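Long-range contact in phosphoribosylaminoimidazole carboxylase, ATPase subunit (Thermotoga maritima, PDB 3AX6), which probably makes N5-carboxyaminoimidazole ribonucleotide from aminoimidazole ribonucleotide, bicarbonate and ATP in purine biosynthesis: residues K21-P34 and A42-I56. Residues are numbered along the deposited sequence; the frame is centred on the assembly and turned at random.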
ATOM      1  N   LYS A  21      10.209  -4.109   3.502  1.00 13.89           N
ATOM      2  CA  LYS A  21      10.881  -2.941   4.050  1.00 14.16           C
ATOM      3  C   LYS A  21       9.933  -2.196   4.979  1.00 15.30           C
ATOM      4  O   LYS A  21      10.365  -1.595   5.959  1.00 15.41           O
ATOM      5  CB  LYS A  21      11.366  -2.032   2.924  1.00 12.11           C
ATOM      6  CG  LYS A  21      12.398  -2.721   2.039  1.00 11.99           C
ATOM      7  CD  LYS A  21      12.979  -1.795   0.976  1.00 14.57           C
ATOM      8  CE  LYS A  21      13.733  -0.625   1.606  1.00 13.03           C
ATOM      9  NZ  LYS A  21      14.778  -1.080   2.550  1.00 14.14           N
ATOM     10  N   LYS A  22       8.639  -2.252   4.671  1.00 16.15           N
ATOM     11  CA  LYS A  22       7.624  -1.604   5.498  1.00 18.79           C
ATOM     12  C   LYS A  22       7.598  -2.191   6.908  1.00 19.76           C
ATOM     13  O   LYS A  22       7.256  -1.502   7.865  1.00 19.77           O
ATOM     14  CB  LYS A  22       6.233  -1.776   4.894  1.00 19.99           C
ATOM     15  CG  LYS A  22       5.780  -0.686   3.948  1.00 21.84           C
ATOM     16  CD  LYS A  22       4.275  -0.820   3.681  1.00 24.31           C
ATOM     17  CE  LYS A  22       3.483  -0.841   4.997  1.00 25.08           C
ATOM     18  NZ  LYS A  22       2.015  -0.939   4.802  1.00 25.00           N
HETATM   19  N   MSE A  23       7.950  -3.468   7.031  1.00 19.52           N
HETATM   20  CA  MSE A  23       7.933  -4.126   8.330  1.00 20.56           C
HETATM   21  C   MSE A  23       9.278  -3.972   9.031  1.00 19.18           C
HETATM   22  O   MSE A  23       9.501  -4.540  10.096  1.00 17.17           O
HETATM   23  CB  MSE A  23       7.571  -5.607   8.161  1.00 23.35           C
HETATM   24  CG  MSE A  23       6.944  -6.247   9.398  1.00 27.77           C
HETATM   25 SE   MSE A  23       6.158  -8.003   9.048  1.00 35.94          SE
HETATM   26  CE  MSE A  23       4.972  -7.475   7.604  1.00 28.12           C
ATOM     27  N   GLY A  24      10.163  -3.189   8.418  1.00 19.72           N
ATOM     28  CA  GLY A  24      11.475  -2.942   8.996  1.00 19.64           C
ATOM     29  C   GLY A  24      12.580  -3.915   8.619  1.00 20.78           C
ATOM     30  O   GLY A  24      13.589  -4.011   9.312  1.00 22.28           O
ATOM     31  N   PHE A  25      12.414  -4.639   7.523  1.00 18.36           N
ATOM     32  CA  PHE A  25      13.435  -5.583   7.122  1.00 17.35           C
ATOM     33  C   PHE A  25      14.357  -5.036   6.044  1.00 17.96           C
ATOM     34  O   PHE A  25      14.008  -4.112   5.312  1.00 17.53           O
ATOM     35  CB  PHE A  25      12.780  -6.877   6.640  1.00 17.58           C
ATOM     36  CG  PHE A  25      12.050  -7.617   7.715  1.00 17.56           C
ATOM     37  CD1 PHE A  25      12.743  -8.173   8.785  1.00 18.39           C
ATOM     38  CD2 PHE A  25      10.667  -7.752   7.671  1.00 16.83           C
ATOM     39  CE1 PHE A  25      12.066  -8.853   9.796  1.00 18.65           C
ATOM     40  CE2 PHE A  25       9.986  -8.427   8.674  1.00 16.55           C
ATOM     41  CZ  PHE A  25      10.688  -8.980   9.740  1.00 17.79           C
ATOM     42  N   TYR A  26      15.545  -5.618   5.962  1.00 18.46           N
ATOM     43  CA  TYR A  26      16.527  -5.222   4.969  1.00 18.86           C
ATOM     44  C   TYR A  26      16.349  -6.231   3.841  1.00 19.24           C
ATOM     45  O   TYR A  26      16.308  -7.432   4.098  1.00 18.57           O
ATOM     46  CB  TYR A  26      17.934  -5.346   5.553  1.00 20.43           C
ATOM     47  CG  TYR A  26      19.028  -4.788   4.678  1.00 21.83           C
ATOM     48  CD1 TYR A  26      19.376  -3.443   4.744  1.00 24.95           C
ATOM     49  CD2 TYR A  26      19.734  -5.609   3.802  1.00 23.86           C
ATOM     50  CE1 TYR A  26      20.407  -2.925   3.969  1.00 25.25           C
ATOM     51  CE2 TYR A  26      20.771  -5.098   3.015  1.00 25.23           C
ATOM     52  CZ  TYR A  26      21.100  -3.756   3.109  1.00 24.97           C
ATOM     53  OH  TYR A  26      22.133  -3.242   2.369  1.00 27.51           O
ATOM     54  N   VAL A  27      16.235  -5.762   2.600  1.00 18.83           N
ATOM     55  CA  VAL A  27      16.049  -6.685   1.485  1.00 19.33           C
ATOM     56  C   VAL A  27      17.093  -6.628   0.387  1.00 19.66           C
ATOM     57  O   VAL A  27      17.461  -5.560  -0.103  1.00 20.59           O
ATOM     58  CB  VAL A  27      14.676  -6.505   0.814  1.00 19.67           C
ATOM     59  CG1 VAL A  27      14.507  -5.070   0.360  1.00 24.17           C
ATOM     60  CG2 VAL A  27      14.560  -7.441  -0.385  1.00 16.15           C
ATOM     61  N   ILE A  28      17.560  -7.807   0.007  1.00 20.46           N
ATOM     62  CA  ILE A  28      18.536  -7.953  -1.051  1.00 22.27           C
ATOM     63  C   ILE A  28      17.849  -8.793  -2.136  1.00 22.66           C
ATOM     64  O   ILE A  28      17.398  -9.913  -1.875  1.00 21.81           O
ATOM     65  CB  ILE A  28      19.845  -8.622  -0.504  1.00 25.00           C
ATOM     66  CG1 ILE A  28      20.524  -9.462  -1.586  1.00 25.56           C
ATOM     67  CG2 ILE A  28      19.540  -9.449   0.729  1.00 28.32           C
ATOM     68  CD1 ILE A  28      21.100  -8.655  -2.724  1.00 27.58           C
ATOM     69  N   VAL A  29      17.743  -8.217  -3.336  1.00 21.01           N
ATOM     70  CA  VAL A  29      17.101  -8.859  -4.489  1.00 19.46           C
ATOM     71  C   VAL A  29      18.096  -9.460  -5.501  1.00 18.86           C
ATOM     72  O   VAL A  29      19.135  -8.872  -5.796  1.00 16.13           O
ATOM     73  CB  VAL A  29      16.181  -7.838  -5.245  1.00 17.87           C
ATOM     74  CG1 VAL A  29      15.765  -8.392  -6.596  1.00 17.01           C
ATOM     75  CG2 VAL A  29      14.951  -7.514  -4.414  1.00 16.19           C
ATOM     76  N   LEU A  30      17.764 -10.638  -6.020  1.00 17.74           N
ATOM     77  CA  LEU A  30      18.595 -11.304  -7.012  1.00 18.85           C
ATOM     78  C   LEU A  30      17.768 -11.440  -8.282  1.00 18.62           C
ATOM     79  O   LEU A  30      16.708 -12.066  -8.278  1.00 15.96           O
ATOM     80  CB  LEU A  30      19.047 -12.684  -6.525  1.00 18.65           C
ATOM     81  CG  LEU A  30      19.924 -13.497  -7.494  1.00 20.70           C
ATOM     82  CD1 LEU A  30      20.664 -14.578  -6.717  1.00 19.29           C
ATOM     83  CD2 LEU A  30      19.068 -14.128  -8.613  1.00 19.71           C
ATOM     84  N   ASP A  31      18.260 -10.839  -9.364  1.00 19.67           N
ATOM     85  CA  ASP A  31      17.572 -10.858 -10.648  1.00 19.97           C
ATOM     86  C   ASP A  31      18.607 -10.621 -11.761  1.00 20.61           C
ATOM     87  O   ASP A  31      19.529  -9.815 -11.593  1.00 22.06           O
ATOM     88  CB  ASP A  31      16.507  -9.760 -10.661  1.00 19.47           C
ATOM     89  CG  ASP A  31      15.488  -9.948 -11.762  1.00 22.03           C
ATOM     90  OD1 ASP A  31      14.535 -10.741 -11.568  1.00 21.70           O
ATOM     91  OD2 ASP A  31      15.646  -9.308 -12.827  1.00 21.39           O
ATOM     92  N   PRO A  32      18.471 -11.316 -12.904  1.00 19.13           N
ATOM     93  CA  PRO A  32      19.411 -11.167 -14.022  1.00 21.50           C
ATOM     94  C   PRO A  32      19.342  -9.852 -14.792  1.00 23.24           C
ATOM     95  O   PRO A  32      20.164  -9.596 -15.672  1.00 23.97           O
ATOM     96  CB  PRO A  32      19.098 -12.375 -14.899  1.00 17.48           C
ATOM     97  CG  PRO A  32      17.652 -12.564 -14.684  1.00 20.93           C
ATOM     98  CD  PRO A  32      17.500 -12.386 -13.188  1.00 18.33           C
ATOM     99  N   THR A  33      18.369  -9.017 -14.454  1.00 25.96           N
ATOM    100  CA  THR A  33      18.212  -7.728 -15.113  1.00 27.15           C
ATOM    101  C   THR A  33      18.606  -6.571 -14.195  1.00 28.06           C
ATOM    102  O   THR A  33      18.005  -6.367 -13.140  1.00 27.93           O
ATOM    103  CB  THR A  33      16.759  -7.515 -15.565  1.00 27.64           C
ATOM    104  OG1 THR A  33      16.376  -8.571 -16.455  1.00 27.00           O
ATOM    105  CG2 THR A  33      16.608  -6.165 -16.266  1.00 27.23           C
ATOM    106  N   PRO A  34      19.631  -5.800 -14.585  1.00 28.85           N
ATOM    107  CA  PRO A  34      20.073  -4.664 -13.771  1.00 29.06           C
ATOM    108  C   PRO A  34      18.916  -3.699 -13.548  1.00 29.54           C
ATOM    109  O   PRO A  34      18.082  -3.506 -14.431  1.00 30.20           O
ATOM    110  CB  PRO A  34      21.181  -4.048 -14.618  1.00 28.02           C
ATOM    111  CG  PRO A  34      21.755  -5.237 -15.317  1.00 28.61           C
ATOM    112  CD  PRO A  34      20.519  -5.986 -15.745  1.00 28.11           C
ATOM    113  N   ALA A  42      14.657  -2.016  -3.465  1.00 20.79           N
ATOM    114  CA  ALA A  42      15.266  -2.852  -2.441  1.00 21.27           C
ATOM    115  C   ALA A  42      16.495  -2.113  -1.919  1.00 21.91           C
ATOM    116  O   ALA A  42      16.756  -0.977  -2.321  1.00 23.77           O
ATOM    117  CB  ALA A  42      15.669  -4.205  -3.032  1.00 19.60           C
ATOM    118  N   ASP A  43      17.244  -2.748  -1.026  1.00 22.82           N
ATOM    119  CA  ASP A  43      18.444  -2.131  -0.469  1.00 24.58           C
ATOM    120  C   ASP A  43      19.654  -2.451  -1.348  1.00 25.21           C
ATOM    121  O   ASP A  43      20.553  -1.633  -1.510  1.00 26.33           O
ATOM    122  CB  ASP A  43      18.679  -2.643   0.952  1.00 23.00           C
ATOM    123  CG  ASP A  43      17.588  -2.219   1.909  1.00 24.46           C
ATOM    124  OD1 ASP A  43      17.708  -1.120   2.495  1.00 24.80           O
ATOM    125  OD2 ASP A  43      16.605  -2.979   2.061  1.00 22.22           O
ATOM    126  N   GLU A  44      19.655  -3.653  -1.914  1.00 26.82           N
ATOM    127  CA  GLU A  44      20.729  -4.120  -2.779  1.00 27.41           C
ATOM    128  C   GLU A  44      20.171  -5.104  -3.795  1.00 27.30           C
ATOM    129  O   GLU A  44      19.110  -5.694  -3.583  1.00 26.40           O
ATOM    130  CB  GLU A  44      21.789  -4.867  -1.977  1.00 28.39           C
ATOM    131  CG  GLU A  44      22.553  -4.074  -0.952  1.00 29.34           C
ATOM    132  CD  GLU A  44      23.462  -4.979  -0.150  1.00 30.27           C
ATOM    133  OE1 GLU A  44      24.130  -5.830  -0.769  1.00 31.96           O
ATOM    134  OE2 GLU A  44      23.511  -4.847   1.089  1.00 32.16           O
ATOM    135  N   GLN A  45      20.895  -5.276  -4.895  1.00 27.81           N
ATOM    136  CA  GLN A  45      20.517  -6.237  -5.915  1.00 26.77           C
ATOM    137  C   GLN A  45      21.770  -6.949  -6.365  1.00 26.87           C
ATOM    138  O   GLN A  45      22.833  -6.346  -6.464  1.00 27.94           O
ATOM    139  CB  GLN A  45      19.878  -5.586  -7.144  1.00 25.92           C
ATOM    140  CG  GLN A  45      19.302  -6.657  -8.079  1.00 25.48           C
ATOM    141  CD  GLN A  45      18.808  -6.134  -9.419  1.00 26.57           C
ATOM    142  OE1 GLN A  45      18.087  -5.141  -9.496  1.00 26.25           O
ATOM    143  NE2 GLN A  45      19.177  -6.831 -10.485  1.00 27.66           N
ATOM    144  N   ILE A  46      21.641  -8.245  -6.608  1.00 27.13           N
ATOM    145  CA  ILE A  46      22.746  -9.051  -7.097  1.00 26.03           C
ATOM    146  C   ILE A  46      22.340  -9.350  -8.533  1.00 25.97           C
ATOM    147  O   ILE A  46      21.328 -10.008  -8.770  1.00 26.85           O
ATOM    148  CB  ILE A  46      22.875 -10.383  -6.322  1.00 25.60           C
ATOM    149  CG1 ILE A  46      23.202 -10.109  -4.855  1.00 25.13           C
ATOM    150  CG2 ILE A  46      23.970 -11.242  -6.942  1.00 25.58           C
ATOM    151  CD1 ILE A  46      23.247 -11.364  -3.991  1.00 23.66           C
ATOM    152  N   VAL A  47      23.106  -8.836  -9.488  1.00 25.04           N
ATOM    153  CA  VAL A  47      22.806  -9.057 -10.893  1.00 23.80           C
ATOM    154  C   VAL A  47      23.256 -10.464 -11.252  1.00 23.16           C
ATOM    155  O   VAL A  47      24.448 -10.718 -11.394  1.00 22.47           O
ATOM    156  CB  VAL A  47      23.544  -8.046 -11.782  1.00 24.96           C
ATOM    157  CG1 VAL A  47      22.977  -8.095 -13.201  1.00 23.58           C
ATOM    158  CG2 VAL A  47      23.421  -6.650 -11.182  1.00 20.95           C
ATOM    159  N   ALA A  48      22.295 -11.375 -11.388  1.00 22.20           N
ATOM    160  CA  ALA A  48      22.614 -12.761 -11.704  1.00 22.53           C
ATOM    161  C   ALA A  48      21.386 -13.582 -12.054  1.00 22.22           C
ATOM    162  O   ALA A  48      20.282 -13.299 -11.593  1.00 22.73           O
ATOM    163  CB  ALA A  48      23.339 -13.402 -10.529  1.00 22.44           C
ATOM    164  N   GLY A  49      21.604 -14.615 -12.862  1.00 21.88           N
ATOM    165  CA  GLY A  49      20.531 -15.492 -13.284  1.00 21.65           C
ATOM    166  C   GLY A  49      20.028 -16.439 -12.212  1.00 22.32           C
ATOM    167  O   GLY A  49      20.709 -16.715 -11.225  1.00 22.33           O
ATOM    168  N   PHE A  50      18.823 -16.947 -12.431  1.00 22.47           N
ATOM    169  CA  PHE A  50      18.164 -17.852 -11.504  1.00 22.46           C
ATOM    170  C   PHE A  50      18.769 -19.245 -11.474  1.00 23.52           C
ATOM    171  O   PHE A  50      18.250 -20.141 -10.813  1.00 23.16           O
ATOM    172  CB  PHE A  50      16.677 -17.923 -11.852  1.00 22.42           C
ATOM    173  CG  PHE A  50      16.014 -16.573 -11.923  1.00 22.22           C
ATOM    174  CD1 PHE A  50      15.279 -16.201 -13.042  1.00 21.30           C
ATOM    175  CD2 PHE A  50      16.146 -15.661 -10.877  1.00 20.78           C
ATOM    176  CE1 PHE A  50      14.687 -14.942 -13.115  1.00 19.91           C
ATOM    177  CE2 PHE A  50      15.558 -14.401 -10.940  1.00 17.85           C
ATOM    178  CZ  PHE A  50      14.829 -14.041 -12.057  1.00 20.43           C
ATOM    179  N   PHE A  51      19.867 -19.431 -12.193  1.00 25.23           N
ATOM    180  CA  PHE A  51      20.535 -20.724 -12.213  1.00 25.49           C
ATOM    181  C   PHE A  51      22.025 -20.547 -11.991  1.00 26.34           C
ATOM    182  O   PHE A  51      22.817 -21.444 -12.271  1.00 27.34           O
ATOM    183  CB  PHE A  51      20.240 -21.458 -13.523  1.00 24.13           C
ATOM    184  CG  PHE A  51      18.889 -22.106 -13.540  1.00 23.40           C
ATOM    185  CD1 PHE A  51      18.687 -23.330 -12.916  1.00 23.61           C
ATOM    186  CD2 PHE A  51      17.794 -21.448 -14.091  1.00 24.16           C
ATOM    187  CE1 PHE A  51      17.412 -23.890 -12.830  1.00 23.64           C
ATOM    188  CE2 PHE A  51      16.511 -21.996 -14.013  1.00 23.54           C
ATOM    189  CZ  PHE A  51      16.320 -23.221 -13.378  1.00 23.16           C
ATOM    190  N   ASP A  52      22.393 -19.374 -11.479  1.00 27.10           N
ATOM    191  CA  ASP A  52      23.782 -19.072 -11.176  1.00 27.47           C
ATOM    192  C   ASP A  52      24.055 -19.568  -9.760  1.00 27.81           C
ATOM    193  O   ASP A  52      24.065 -18.799  -8.799  1.00 25.34           O
ATOM    194  CB  ASP A  52      24.053 -17.571 -11.255  1.00 27.40           C
ATOM    195  CG  ASP A  52      25.512 -17.232 -11.017  1.00 27.78           C
ATOM    196  OD1 ASP A  52      26.125 -17.828 -10.108  1.00 27.60           O
ATOM    197  OD2 ASP A  52      26.049 -16.362 -11.730  1.00 28.40           O
ATOM    198  N   SER A  53      24.261 -20.874  -9.659  1.00 29.39           N
ATOM    199  CA  SER A  53      24.533 -21.553  -8.404  1.00 31.91           C
ATOM    200  C   SER A  53      25.256 -20.700  -7.356  1.00 33.11           C
ATOM    201  O   SER A  53      24.683 -20.323  -6.334  1.00 31.99           O
ATOM    202  CB  SER A  53      25.344 -22.815  -8.700  1.00 32.09           C
ATOM    203  OG  SER A  53      25.684 -23.503  -7.514  1.00 36.78           O
ATOM    204  N   GLU A  54      26.516 -20.387  -7.618  1.00 35.66           N
ATOM    205  CA  GLU A  54      27.306 -19.612  -6.677  1.00 38.71           C
ATOM    206  C   GLU A  54      26.733 -18.244  -6.305  1.00 37.98           C
ATOM    207  O   GLU A  54      27.045 -17.715  -5.239  1.00 38.50           O
ATOM    208  CB  GLU A  54      28.730 -19.460  -7.214  1.00 41.47           C
ATOM    209  CG  GLU A  54      29.362 -20.797  -7.563  1.00 47.73           C
ATOM    210  CD  GLU A  54      30.791 -20.671  -8.054  1.00 52.21           C
ATOM    211  OE1 GLU A  54      31.038 -19.870  -8.987  1.00 53.91           O
ATOM    212  OE2 GLU A  54      31.663 -21.384  -7.509  1.00 53.59           O
ATOM    213  N   ARG A  55      25.893 -17.670  -7.157  1.00 36.97           N
ATOM    214  CA  ARG A  55      25.330 -16.358  -6.845  1.00 36.01           C
ATOM    215  C   ARG A  55      24.121 -16.431  -5.907  1.00 33.78           C
ATOM    216  O   ARG A  55      23.988 -15.605  -5.006  1.00 31.76           O
ATOM    217  CB  ARG A  55      24.948 -15.620  -8.129  1.00 38.23           C
ATOM    218  CG  ARG A  55      25.440 -14.177  -8.188  1.00 41.58           C
ATOM    219  CD  ARG A  55      26.933 -14.098  -8.475  1.00 43.47           C
ATOM    220  NE  ARG A  55      27.733 -14.658  -7.391  1.00 46.77           N
ATOM    221  CZ  ARG A  55      29.019 -14.977  -7.502  1.00 49.08           C
ATOM    222  NH1 ARG A  55      29.654 -14.795  -8.652  1.00 49.63           N
ATOM    223  NH2 ARG A  55      29.672 -15.485  -6.464  1.00 48.85           N
ATOM    224  N   ILE A  56      23.241 -17.409  -6.111  1.00 32.08           N
ATOM    225  CA  ILE A  56      22.071 -17.537  -5.245  1.00 30.90           C
ATOM    226  C   ILE A  56      22.591 -17.995  -3.883  1.00 30.08           C
ATOM    227  O   ILE A  56      21.962 -17.777  -2.846  1.00 28.42           O
ATOM    228  CB  ILE A  56      21.026 -18.567  -5.803  1.00 30.91           C
ATOM    229  CG1 ILE A  56      21.457 -19.997  -5.501  1.00 31.87           C
ATOM    230  CG2 ILE A  56      20.859 -18.400  -7.305  1.00 30.33           C
ATOM    231  CD1 ILE A  56      21.003 -20.482  -4.147  1.00 32.61           C
TER
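Asp43 meets three residues of 21-34 at once, just ahead of the parallel pairing of strands 26-31 and 44-47. Lys21 NZ forms a salt bridge with Asp43 OD2 (2.7 Å), and Val27 N gives the same oxygen a nearly straight bond (2.9 Å) from the opposite face of the carboxylate. The Tyr26 ring stacks almost flat on this carboxylate, 18° between planes, with Asp43 CB over the ring face. With CG anti to the backbone N (chi1 -172°), the ring reaches across to 42-56, where its OH gives a very short hydrogen bond to Glu44 OE2 (2.5 Å) in the ring plane. A leucine in place of Tyr26 would probably leave Glu44 without its hydroxyl mate and Asp43 without the flat surface it lies on. Along the strands, Val29 N bonds to Glu44 O and Ile46 N to Val29 O (2.7 Å). The packing is tightest on the face of Ile28, Leu30 and Ile46: Ile28 CD1 presses on Ile46 CG1 at 3.3 Å, while Leu30 sends CD1 against Ile56 and CD2 past the Phe50 ring, over whose face Pro32 CD makes a CH-pi contact. Looser is the far end, where exposed Pro34 CG merely brushes Val47 CG1 (3.8 Å), although Gln45 NE2 donates to Thr33 O (2.9 Å) from above its carbonyl plane. Together with helix 37-41, the two strands form a beta-alpha-beta unit of the Rossmann-like preATP-grasp domain. Strand 44-47 is an edge strand of the parallel sheet, strand 26-31 pairs on its other side with strand 3-7, and Leu59 of helix 53-61 packs on Ile28, Leu30 and Ile46.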